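Long-range contacts in superoxide dismutase [Mn/Fe] (Porphyromonas gingivalis, PDB 1UES), which destroys superoxide radicals by dismuting them to oxygen and hydrogen peroxide, through alternate reduction and oxidation of one manganese or iron ion per subunit: residues A[153-157]-A[178-184]; A[87-93]-A[184-188]; A[27-32]-A[74-78]. The protein carries 1 engineered substitution. All coordinates share one frame; numbering follows the deposited sequence.

Interaction 1 (A[153-157]-A[178-184]); sequences LLTFD and LWSIVDW. Engineered in segment 153-157: Thr155 (natural residue Gly). With MN (manganese (II) ion), chain E.
Phe156 drives the edge of its ring into the face of Trp179: CZ stands over the centre of the indole's six-membered ring, the centroids are 4.7 Å apart and the planes meet at 67°, a T-shaped pair. Phe156 points toward 178-184, and with CG opposite the carbonyl carbon (chi1 -75°) its ring offers one face to Leu178, which arrives from the opposite direction. Leu178 CD1 sits over that face, 3.5 Å from the ring centroid and 21° off its normal, a CH-pi contact. Leu154, two residues back, forks between three partners. Its CD2 reaches Trp179 CZ3 at 3.8 Å and also touches Trp184 CH2, while CD1 lies 4.1 Å from Val182 CG2. That valine methyl also borders the edge of the Phe156 ring. The contact is wholly apolar and buried; the indole N-H of Trp179 turns to Asn112 OD1. Thr155, an engineered residue, points away and bonds through OG1 to Val124 O. Asp157 carries its carboxylate off to the manganese ion, bound by OD2 at 2.1 Å, with His27, His74, His161 and a water as the other ligands. In the C-terminal domain of the iron/manganese dismutases, outer strand 151-157 pairs with 122-128, with a classic beta bulge where Leu153 and Leu154 both face Leu126; the turn joining helices 171-178 and 184-190 packs against its side chains.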
loop_
_atom_site.group_PDB
_atom_site.type_symbol
_atom_site.label_atom_id
_atom_site.label_comp_id
_atom_site.label_asym_id
_atom_site.label_seq_id
_atom_site.Cartn_x
_atom_site.Cartn_y
_atom_site.Cartn_z
ATOM N N LEU A 153 1.912 17.550 -12.833
ATOM C CA LEU A 153 1.040 18.679 -12.521
ATOM C C LEU A 153 0.177 18.553 -11.287
ATOM O O LEU A 153 0.127 19.454 -10.461
ATOM C CB LEU A 153 0.121 18.993 -13.701
ATOM C CG LEU A 153 0.777 19.038 -15.074
ATOM C CD1 LEU A 153 -0.288 19.362 -16.107
ATOM C CD2 LEU A 153 1.857 20.118 -15.086
ATOM N N LEU A 154 -0.516 17.424 -11.173
ATOM C CA LEU A 154 -1.407 17.208 -10.057
ATOM C C LEU A 154 -1.388 15.728 -9.681
ATOM O O LEU A 154 -1.442 14.870 -10.549
ATOM C CB LEU A 154 -2.837 17.613 -10.458
ATOM C CG LEU A 154 -3.956 17.107 -9.553
ATOM C CD1 LEU A 154 -3.935 17.929 -8.258
ATOM C CD2 LEU A 154 -5.334 17.210 -10.277
ATOM N N THR A 155 -1.271 15.432 -8.389
ATOM C CA THR A 155 -1.300 14.019 -8.006
ATOM C C THR A 155 -2.201 13.722 -6.837
ATOM O O THR A 155 -2.342 14.536 -5.925
ATOM C CB THR A 155 0.127 13.458 -7.673
ATOM O OG1 THR A 155 0.042 12.033 -7.526
ATOM C CG2 THR A 155 0.702 14.070 -6.359
ATOM N N PHE A 156 -2.832 12.541 -6.867
ATOM C CA PHE A 156 -3.635 12.086 -5.742
ATOM C C PHE A 156 -2.849 10.854 -5.193
ATOM O O PHE A 156 -2.494 9.961 -5.942
ATOM C CB PHE A 156 -5.031 11.630 -6.167
ATOM C CG PHE A 156 -5.984 12.755 -6.515
ATOM C CD1 PHE A 156 -5.603 14.089 -6.385
ATOM C CD2 PHE A 156 -7.266 12.457 -6.972
ATOM C CE1 PHE A 156 -6.488 15.139 -6.707
ATOM C CE2 PHE A 156 -8.165 13.487 -7.299
ATOM C CZ PHE A 156 -7.782 14.820 -7.169
ATOM N N ASP A 157 -2.536 10.870 -3.904
ATOM C CA ASP A 157 -1.823 9.772 -3.262
ATOM C C ASP A 157 -2.848 8.691 -2.933
ATOM O O ASP A 157 -3.830 8.977 -2.218
ATOM C CB ASP A 157 -1.218 10.329 -1.984
ATOM C CG ASP A 157 -0.283 9.375 -1.289
ATOM O OD1 ASP A 157 -0.080 8.250 -1.786
ATOM O OD2 ASP A 157 0.225 9.824 -0.228
ATOM N N LEU A 178 -10.923 15.243 -2.697
ATOM C CA LEU A 178 -9.668 15.946 -2.902
ATOM C C LEU A 178 -9.846 17.143 -3.792
ATOM O O LEU A 178 -9.129 18.128 -3.667
ATOM C CB LEU A 178 -8.625 15.006 -3.502
ATOM C CG LEU A 178 -7.949 14.049 -2.531
ATOM C CD1 LEU A 178 -7.007 13.140 -3.365
ATOM C CD2 LEU A 178 -7.185 14.809 -1.434
ATOM N N TRP A 179 -10.803 17.063 -4.709
ATOM C CA TRP A 179 -10.999 18.198 -5.612
ATOM C C TRP A 179 -11.299 19.507 -4.904
ATOM O O TRP A 179 -10.939 20.597 -5.392
ATOM C CB TRP A 179 -12.093 17.869 -6.620
ATOM C CG TRP A 179 -11.811 16.660 -7.402
ATOM C CD1 TRP A 179 -12.385 15.421 -7.241
ATOM C CD2 TRP A 179 -10.857 16.523 -8.468
ATOM N NE1 TRP A 179 -11.840 14.534 -8.140
ATOM C CE2 TRP A 179 -10.905 15.179 -8.900
ATOM C CE3 TRP A 179 -9.961 17.411 -9.097
ATOM C CZ2 TRP A 179 -10.097 14.688 -9.935
ATOM C CZ3 TRP A 179 -9.148 16.907 -10.141
ATOM C CH2 TRP A 179 -9.229 15.567 -10.537
ATOM N N SER A 180 -11.930 19.414 -3.735
ATOM C CA SER A 180 -12.285 20.587 -2.969
ATOM C C SER A 180 -11.086 21.330 -2.368
ATOM O O SER A 180 -11.222 22.486 -1.976
ATOM C CB SER A 180 -13.286 20.214 -1.866
ATOM O OG SER A 180 -12.671 19.509 -0.787
ATOM N N ILE A 181 -9.918 20.686 -2.283
ATOM C CA ILE A 181 -8.751 21.386 -1.732
ATOM C C ILE A 181 -7.642 21.659 -2.746
ATOM O O ILE A 181 -6.571 22.161 -2.387
ATOM C CB ILE A 181 -8.117 20.637 -0.545
ATOM C CG1 ILE A 181 -7.855 19.180 -0.895
ATOM C CG2 ILE A 181 -9.027 20.776 0.691
ATOM C CD1 ILE A 181 -7.095 18.436 0.182
ATOM N N VAL A 182 -7.882 21.316 -3.998
ATOM C CA VAL A 182 -6.873 21.575 -5.015
ATOM C C VAL A 182 -6.803 23.074 -5.304
ATOM O O VAL A 182 -7.825 23.714 -5.543
ATOM C CB VAL A 182 -7.220 20.824 -6.329
ATOM C CG1 VAL A 182 -6.307 21.263 -7.477
ATOM C CG2 VAL A 182 -7.086 19.327 -6.097
ATOM N N ASP A 183 -5.606 23.637 -5.265
ATOM C CA ASP A 183 -5.436 25.049 -5.601
ATOM C C ASP A 183 -5.020 25.044 -7.071
ATOM O O ASP A 183 -3.867 24.775 -7.400
ATOM C CB ASP A 183 -4.348 25.683 -4.751
ATOM C CG ASP A 183 -4.193 27.165 -5.032
ATOM O OD1 ASP A 183 -3.642 27.880 -4.173
ATOM O OD2 ASP A 183 -4.637 27.603 -6.111
ATOM N N TRP A 184 -5.963 25.320 -7.965
ATOM C CA TRP A 184 -5.629 25.293 -9.380
ATOM C C TRP A 184 -4.605 26.342 -9.806
ATOM O O TRP A 184 -3.963 26.174 -10.843
ATOM C CB TRP A 184 -6.895 25.381 -10.233
ATOM C CG TRP A 184 -7.647 24.062 -10.183
ATOM C CD1 TRP A 184 -8.742 23.777 -9.417
ATOM C CD2 TRP A 184 -7.279 22.840 -10.834
ATOM N NE1 TRP A 184 -9.078 22.449 -9.545
ATOM C CE2 TRP A 184 -8.199 21.846 -10.409
ATOM C CE3 TRP A 184 -6.260 22.482 -11.736
ATOM C CZ2 TRP A 184 -8.133 20.518 -10.852
ATOM C CZ3 TRP A 184 -6.187 21.147 -12.179
ATOM C CH2 TRP A 184 -7.128 20.183 -11.730
HETATM MN MN MN E . 1.763 9.347 1.068
HETATM O O HOH W 1 2.452 7.934 -0.528
#

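Interaction 2 (A[87-93]-A[184-188]); sequences GAPKGKL and WDIVE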
loop_
_atom_site.group_PDB
_atom_site.type_symbol
_atom_site.label_atom_id
_atom_site.label_comp_id
_atom_site.label_asym_id
_atom_site.label_seq_id
_atom_site.Cartn_x
_atom_site.Cartn_y
_atom_site.Cartn_z
ATOM N N GLY A 87 -12.671 24.456 -6.818
ATOM C CA GLY A 87 -13.263 25.043 -8.002
ATOM C C GLY A 87 -12.681 24.460 -9.275
ATOM O O GLY A 87 -12.073 23.391 -9.263
ATOM N N ALA A 88 -12.836 25.170 -10.384
ATOM C CA ALA A 88 -12.345 24.654 -11.654
ATOM C C ALA A 88 -11.089 25.336 -12.179
ATOM O O ALA A 88 -10.831 26.511 -11.900
ATOM C CB ALA A 88 -13.467 24.724 -12.704
ATOM N N PRO A 89 -10.269 24.588 -12.931
ATOM C CA PRO A 89 -9.043 25.160 -13.487
ATOM C C PRO A 89 -9.406 26.189 -14.551
ATOM O O PRO A 89 -10.480 26.139 -15.138
ATOM C CB PRO A 89 -8.322 23.962 -14.097
ATOM C CG PRO A 89 -9.407 22.973 -14.374
ATOM C CD PRO A 89 -10.416 23.163 -13.269
ATOM N N LYS A 90 -8.493 27.111 -14.801
ATOM C CA LYS A 90 -8.719 28.135 -15.802
ATOM C C LYS A 90 -7.442 28.353 -16.598
ATOM O O LYS A 90 -6.495 27.569 -16.503
ATOM C CB LYS A 90 -9.152 29.431 -15.127
ATOM C CG LYS A 90 -8.439 29.694 -13.825
ATOM C CD LYS A 90 -7.291 30.668 -14.049
ATOM C CE LYS A 90 -7.013 31.477 -12.802
ATOM N NZ LYS A 90 -7.947 31.145 -11.681
ATOM N N GLY A 91 -7.420 29.418 -17.391
ATOM C CA GLY A 91 -6.238 29.698 -18.183
ATOM C C GLY A 91 -5.930 28.612 -19.192
ATOM O O GLY A 91 -6.826 27.917 -19.685
ATOM N N LYS A 92 -4.649 28.442 -19.490
ATOM C CA LYS A 92 -4.248 27.443 -20.463
ATOM C C LYS A 92 -4.518 26.028 -19.965
ATOM O O LYS A 92 -4.886 25.145 -20.745
ATOM C CB LYS A 92 -2.774 27.591 -20.796
ATOM C CG LYS A 92 -1.908 27.675 -19.581
ATOM C CD LYS A 92 -0.600 28.341 -19.915
ATOM C CE LYS A 92 0.496 27.299 -20.094
ATOM N NZ LYS A 92 1.776 27.763 -19.475
ATOM N N LEU A 93 -4.319 25.797 -18.676
ATOM C CA LEU A 93 -4.577 24.458 -18.157
ATOM C C LEU A 93 -6.061 24.142 -18.280
ATOM O O LEU A 93 -6.438 23.062 -18.737
ATOM C CB LEU A 93 -4.134 24.338 -16.696
ATOM C CG LEU A 93 -4.340 22.914 -16.165
ATOM C CD1 LEU A 93 -3.657 21.899 -17.062
ATOM C CD2 LEU A 93 -3.785 22.848 -14.752
ATOM N N TRP A 184 -5.963 25.320 -7.965
ATOM C CA TRP A 184 -5.629 25.293 -9.380
ATOM C C TRP A 184 -4.605 26.342 -9.806
ATOM O O TRP A 184 -3.963 26.174 -10.843
ATOM C CB TRP A 184 -6.895 25.381 -10.233
ATOM C CG TRP A 184 -7.647 24.062 -10.183
ATOM C CD1 TRP A 184 -8.742 23.777 -9.417
ATOM C CD2 TRP A 184 -7.279 22.840 -10.834
ATOM N NE1 TRP A 184 -9.078 22.449 -9.545
ATOM C CE2 TRP A 184 -8.199 21.846 -10.409
ATOM C CE3 TRP A 184 -6.260 22.482 -11.736
ATOM C CZ2 TRP A 184 -8.133 20.518 -10.852
ATOM C CZ3 TRP A 184 -6.187 21.147 -12.179
ATOM C CH2 TRP A 184 -7.128 20.183 -11.730
ATOM N N ASP A 185 -4.430 27.391 -9.011
ATOM C CA ASP A 185 -3.435 28.406 -9.344
ATOM C C ASP A 185 -2.051 27.794 -9.257
ATOM O O ASP A 185 -1.165 28.126 -10.046
ATOM C CB ASP A 185 -3.537 29.590 -8.389
ATOM C CG ASP A 185 -4.828 30.353 -8.571
ATOM O OD1 ASP A 185 -5.218 30.567 -9.742
ATOM O OD2 ASP A 185 -5.460 30.714 -7.552
ATOM N N ILE A 186 -1.865 26.886 -8.299
ATOM C CA ILE A 186 -0.585 26.229 -8.146
ATOM C C ILE A 186 -0.397 25.180 -9.242
ATOM O O ILE A 186 0.653 25.098 -9.853
ATOM C CB ILE A 186 -0.458 25.596 -6.747
ATOM C CG1 ILE A 186 -0.516 26.716 -5.706
ATOM C CG2 ILE A 186 0.821 24.752 -6.636
ATOM C CD1 ILE A 186 -0.884 26.281 -4.315
ATOM N N VAL A 187 -1.421 24.377 -9.510
ATOM C CA VAL A 187 -1.279 23.375 -10.551
ATOM C C VAL A 187 -1.004 24.060 -11.882
ATOM O O VAL A 187 -0.116 23.653 -12.627
ATOM C CB VAL A 187 -2.554 22.505 -10.672
ATOM C CG1 VAL A 187 -2.384 21.476 -11.790
ATOM C CG2 VAL A 187 -2.839 21.822 -9.349
ATOM N N GLU A 188 -1.750 25.122 -12.171
ATOM C CA GLU A 188 -1.570 25.836 -13.433
ATOM C C GLU A 188 -0.142 26.336 -13.569
ATOM O O GLU A 188 0.427 26.311 -14.656
ATOM C CB GLU A 188 -2.535 27.011 -13.519
ATOM C CG GLU A 188 -3.992 26.600 -13.596
ATOM C CD GLU A 188 -4.918 27.705 -13.132
ATOM O OE1 GLU A 188 -4.431 28.850 -12.924
ATOM O OE2 GLU A 188 -6.131 27.439 -12.979
HETATM O O HOH W 2 -11.270 20.930 -8.216
#
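Pro89 lies flat against one face of the Trp184 indole, the two side chains running side by side. Pro89 CD stands 3.9 Å from the centroid of the five-membered ring, 11° off its normal, in a CH-pi contact, while Pro89 CB is 3.5 Å from Trp184 CE3. At the indole edge a water lies in the ring plane, accepting from Trp184 NE1 at 3.0 Å and donating to Gly87 O. Leu93 CD2 comes to another part of that edge and packs on Val187 CG1 at 3.6 Å. Here the loop before helix 91-101 and the beginning of that helix lie along the start of the C-terminal helix 184-190, within the C-terminal domain of the iron/manganese dismutases. Beyond the indole the contact turns polar: Lys90 N donates to Glu188 OE2 at 3.0 Å and 166°, meeting the carboxylate from above its plane. The Lys90 side chain, bent at chi2 and chi4, crosses that of Glu188 at about a right angle and carries NZ to Asp185 OD1, a long, weak salt bridge of 3.4 Å at the surface. Further out, Phe104 of helix 104-116 touches Pro89 and meets the Trp184 ring nearly at right angles, and Asp183 OD2 caps Asp185 N.

Interaction 3 (A[27-32]-A[74-78]); sequences HHGKHL and HNLYF. With MN (manganese (II) ion), chain E.
His27 and His74 converge on one manganese ion from two helices, each binding it through NE2 at 2.2 Å. His27 reaches across to it with CG opposite the backbone N (chi1 -160°). The ring planes stand at 85°, and the NE2 atoms lie 3.2 Å apart because both bind the metal, not through a hydrogen bond. Around His27 the packing is tight and aromatic. Phe78 turns its edge to the imidazole face, CZ lying 3.7 Å from His27 CG with the planes at 74°, while Tyr77 CE2 approaches His27 CE1 obliquely. A water accepts from His27 ND1 at 2.8 Å and is bonded to Tyr77 OH, which probably helps fix the ring's rotation, as the bond from His74 ND1 to Gln70 O probably does for the other. Toward the partly exposed side the fit relaxes. His28 lays CB over a face of Phe78 and points its ring edge there, its NE2 held by Ile6 O, and Leu32 CD2 passes Asn75 OD1 at 3.9 Å. Leu32 CD1 still presses on His74 CB. His31 bonds Tyr164 OH of the second subunit. The segment axes run antiparallel, 11.8 Å apart. Both belong to the family's alpha-hairpin domain; Asp157, His161 and a water complete the metal site.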
loop_
_atom_site.group_PDB
_atom_site.type_symbol
_atom_site.label_atom_id
_atom_site.label_comp_id
_atom_site.label_asym_id
_atom_site.label_seq_id
_atom_site.Cartn_x
_atom_site.Cartn_y
_atom_site.Cartn_z
ATOM N N HIS A 27 1.044 11.784 8.069
ATOM C CA HIS A 27 1.437 11.735 6.658
ATOM C C HIS A 27 2.658 12.607 6.391
ATOM O O HIS A 27 3.662 12.140 5.831
ATOM C CB HIS A 27 0.236 12.163 5.780
ATOM C CG HIS A 27 0.354 11.714 4.362
ATOM N ND1 HIS A 27 -0.637 11.911 3.425
ATOM C CD2 HIS A 27 1.335 11.028 3.739
ATOM C CE1 HIS A 27 -0.273 11.362 2.281
ATOM N NE2 HIS A 27 0.913 10.810 2.455
ATOM N N HIS A 28 2.548 13.875 6.760
ATOM C CA HIS A 28 3.654 14.798 6.580
ATOM C C HIS A 28 4.689 14.654 7.696
ATOM O O HIS A 28 5.877 14.487 7.429
ATOM C CB HIS A 28 3.139 16.246 6.518
ATOM C CG HIS A 28 4.225 17.268 6.551
ATOM N ND1 HIS A 28 4.696 17.806 7.729
ATOM C CD2 HIS A 28 4.996 17.789 5.563
ATOM C CE1 HIS A 28 5.716 18.608 7.468
ATOM N NE2 HIS A 28 5.918 18.611 6.161
ATOM N N GLY A 29 4.244 14.703 8.950
ATOM C CA GLY A 29 5.192 14.620 10.048
ATOM C C GLY A 29 5.955 13.322 10.270
ATOM O O GLY A 29 7.061 13.350 10.817
ATOM N N LYS A 30 5.383 12.186 9.889
ATOM C CA LYS A 30 6.051 10.911 10.112
ATOM C C LYS A 30 6.457 10.198 8.826
ATOM O O LYS A 30 7.626 9.853 8.662
ATOM C CB LYS A 30 5.161 10.000 10.959
ATOM C CG LYS A 30 4.893 10.589 12.346
ATOM C CD LYS A 30 6.207 10.690 13.121
ATOM C CE LYS A 30 5.980 10.999 14.618
ATOM N NZ LYS A 30 6.319 12.417 14.902
ATOM N N HIS A 31 5.506 9.955 7.922
ATOM C CA HIS A 31 5.862 9.280 6.668
ATOM C C HIS A 31 6.861 10.043 5.836
ATOM O O HIS A 31 7.882 9.476 5.399
ATOM C CB HIS A 31 4.628 9.048 5.807
ATOM C CG HIS A 31 3.722 7.993 6.340
ATOM N ND1 HIS A 31 3.818 6.671 5.981
ATOM C CD2 HIS A 31 2.677 8.079 7.198
ATOM C CE1 HIS A 31 2.868 5.985 6.589
ATOM N NE2 HIS A 31 2.166 6.811 7.337
ATOM N N LEU A 32 6.566 11.310 5.550
ATOM C CA LEU A 32 7.499 12.077 4.741
ATOM C C LEU A 32 8.843 12.258 5.442
ATOM O O LEU A 32 9.892 12.163 4.818
ATOM C CB LEU A 32 6.894 13.414 4.332
ATOM C CG LEU A 32 7.721 14.318 3.403
ATOM C CD1 LEU A 32 8.214 13.536 2.157
ATOM C CD2 LEU A 32 6.845 15.478 2.953
ATOM N N HIS A 74 5.495 13.531 -2.468
ATOM C CA HIS A 74 4.851 14.210 -1.346
ATOM C C HIS A 74 5.071 15.693 -1.391
ATOM O O HIS A 74 4.187 16.445 -1.009
ATOM C CB HIS A 74 5.330 13.639 -0.018
ATOM C CG HIS A 74 4.789 12.272 0.246
ATOM N ND1 HIS A 74 5.414 11.133 -0.194
ATOM C CD2 HIS A 74 3.655 11.868 0.856
ATOM C CE1 HIS A 74 4.694 10.073 0.126
ATOM N NE2 HIS A 74 3.618 10.491 0.768
ATOM N N ASN A 75 6.254 16.123 -1.827
ATOM C CA ASN A 75 6.515 17.551 -1.902
ATOM C C ASN A 75 5.526 18.243 -2.816
ATOM O O ASN A 75 5.001 19.289 -2.460
ATOM C CB ASN A 75 7.955 17.825 -2.338
ATOM C CG ASN A 75 8.963 17.496 -1.241
ATOM O OD1 ASN A 75 8.580 17.202 -0.104
ATOM N ND2 ASN A 75 10.260 17.556 -1.573
ATOM N N LEU A 76 5.256 17.665 -3.980
ATOM C CA LEU A 76 4.285 18.224 -4.906
ATOM C C LEU A 76 2.856 18.063 -4.371
ATOM O O LEU A 76 2.002 18.935 -4.509
ATOM C CB LEU A 76 4.419 17.512 -6.252
ATOM C CG LEU A 76 5.774 17.795 -6.934
ATOM C CD1 LEU A 76 5.986 16.831 -8.068
ATOM C CD2 LEU A 76 5.827 19.254 -7.436
ATOM N N TYR A 77 2.582 16.920 -3.765
ATOM C CA TYR A 77 1.258 16.661 -3.248
ATOM C C TYR A 77 0.853 17.672 -2.167
ATOM O O TYR A 77 -0.169 18.354 -2.270
ATOM C CB TYR A 77 1.239 15.206 -2.719
ATOM C CG TYR A 77 0.017 14.800 -1.927
ATOM C CD1 TYR A 77 -1.128 14.339 -2.569
ATOM C CD2 TYR A 77 0.056 14.762 -0.522
ATOM C CE1 TYR A 77 -2.212 13.831 -1.839
ATOM C CE2 TYR A 77 -1.021 14.250 0.217
ATOM C CZ TYR A 77 -2.147 13.780 -0.456
ATOM O OH TYR A 77 -3.154 13.148 0.239
ATOM N N PHE A 78 1.668 17.839 -1.143
ATOM C CA PHE A 78 1.247 18.765 -0.101
ATOM C C PHE A 78 1.219 20.198 -0.587
ATOM O O PHE A 78 0.393 20.975 -0.150
ATOM C CB PHE A 78 2.144 18.674 1.122
ATOM C CG PHE A 78 1.965 17.402 1.898
ATOM C CD1 PHE A 78 3.020 16.501 2.008
ATOM C CD2 PHE A 78 0.735 17.096 2.487
ATOM C CE1 PHE A 78 2.862 15.315 2.683
ATOM C CE2 PHE A 78 0.577 15.874 3.173
ATOM C CZ PHE A 78 1.640 15.010 3.262
HETATM MN MN MN E . 1.763 9.347 1.068
HETATM O O HOH W 3 -3.315 12.630 2.999
HETATM O O HOH W 1 2.452 7.934 -0.528
#

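How the interactions relate
From the N terminus, interaction 3 comes first: residues 74-78 return to 27-32 and close a largely helical loop in the alpha-hairpin domain. The chain then enters the C-terminal domain, where 87-93 waits for the last helix, so that interaction 2 closes the longer loop spanning the sheet. Interaction 1 opens and closes within that loop, joining strand 151-157 to the turn before helix 184-190. Interactions 1 and 2 share Trp184 and also meet where Val187 packs on Leu153, Leu154 and Val182. Interactions 1 and 3 join the two domains at the manganese ion and where Tyr77 touches 155-157; interactions 2 and 3 do not touch.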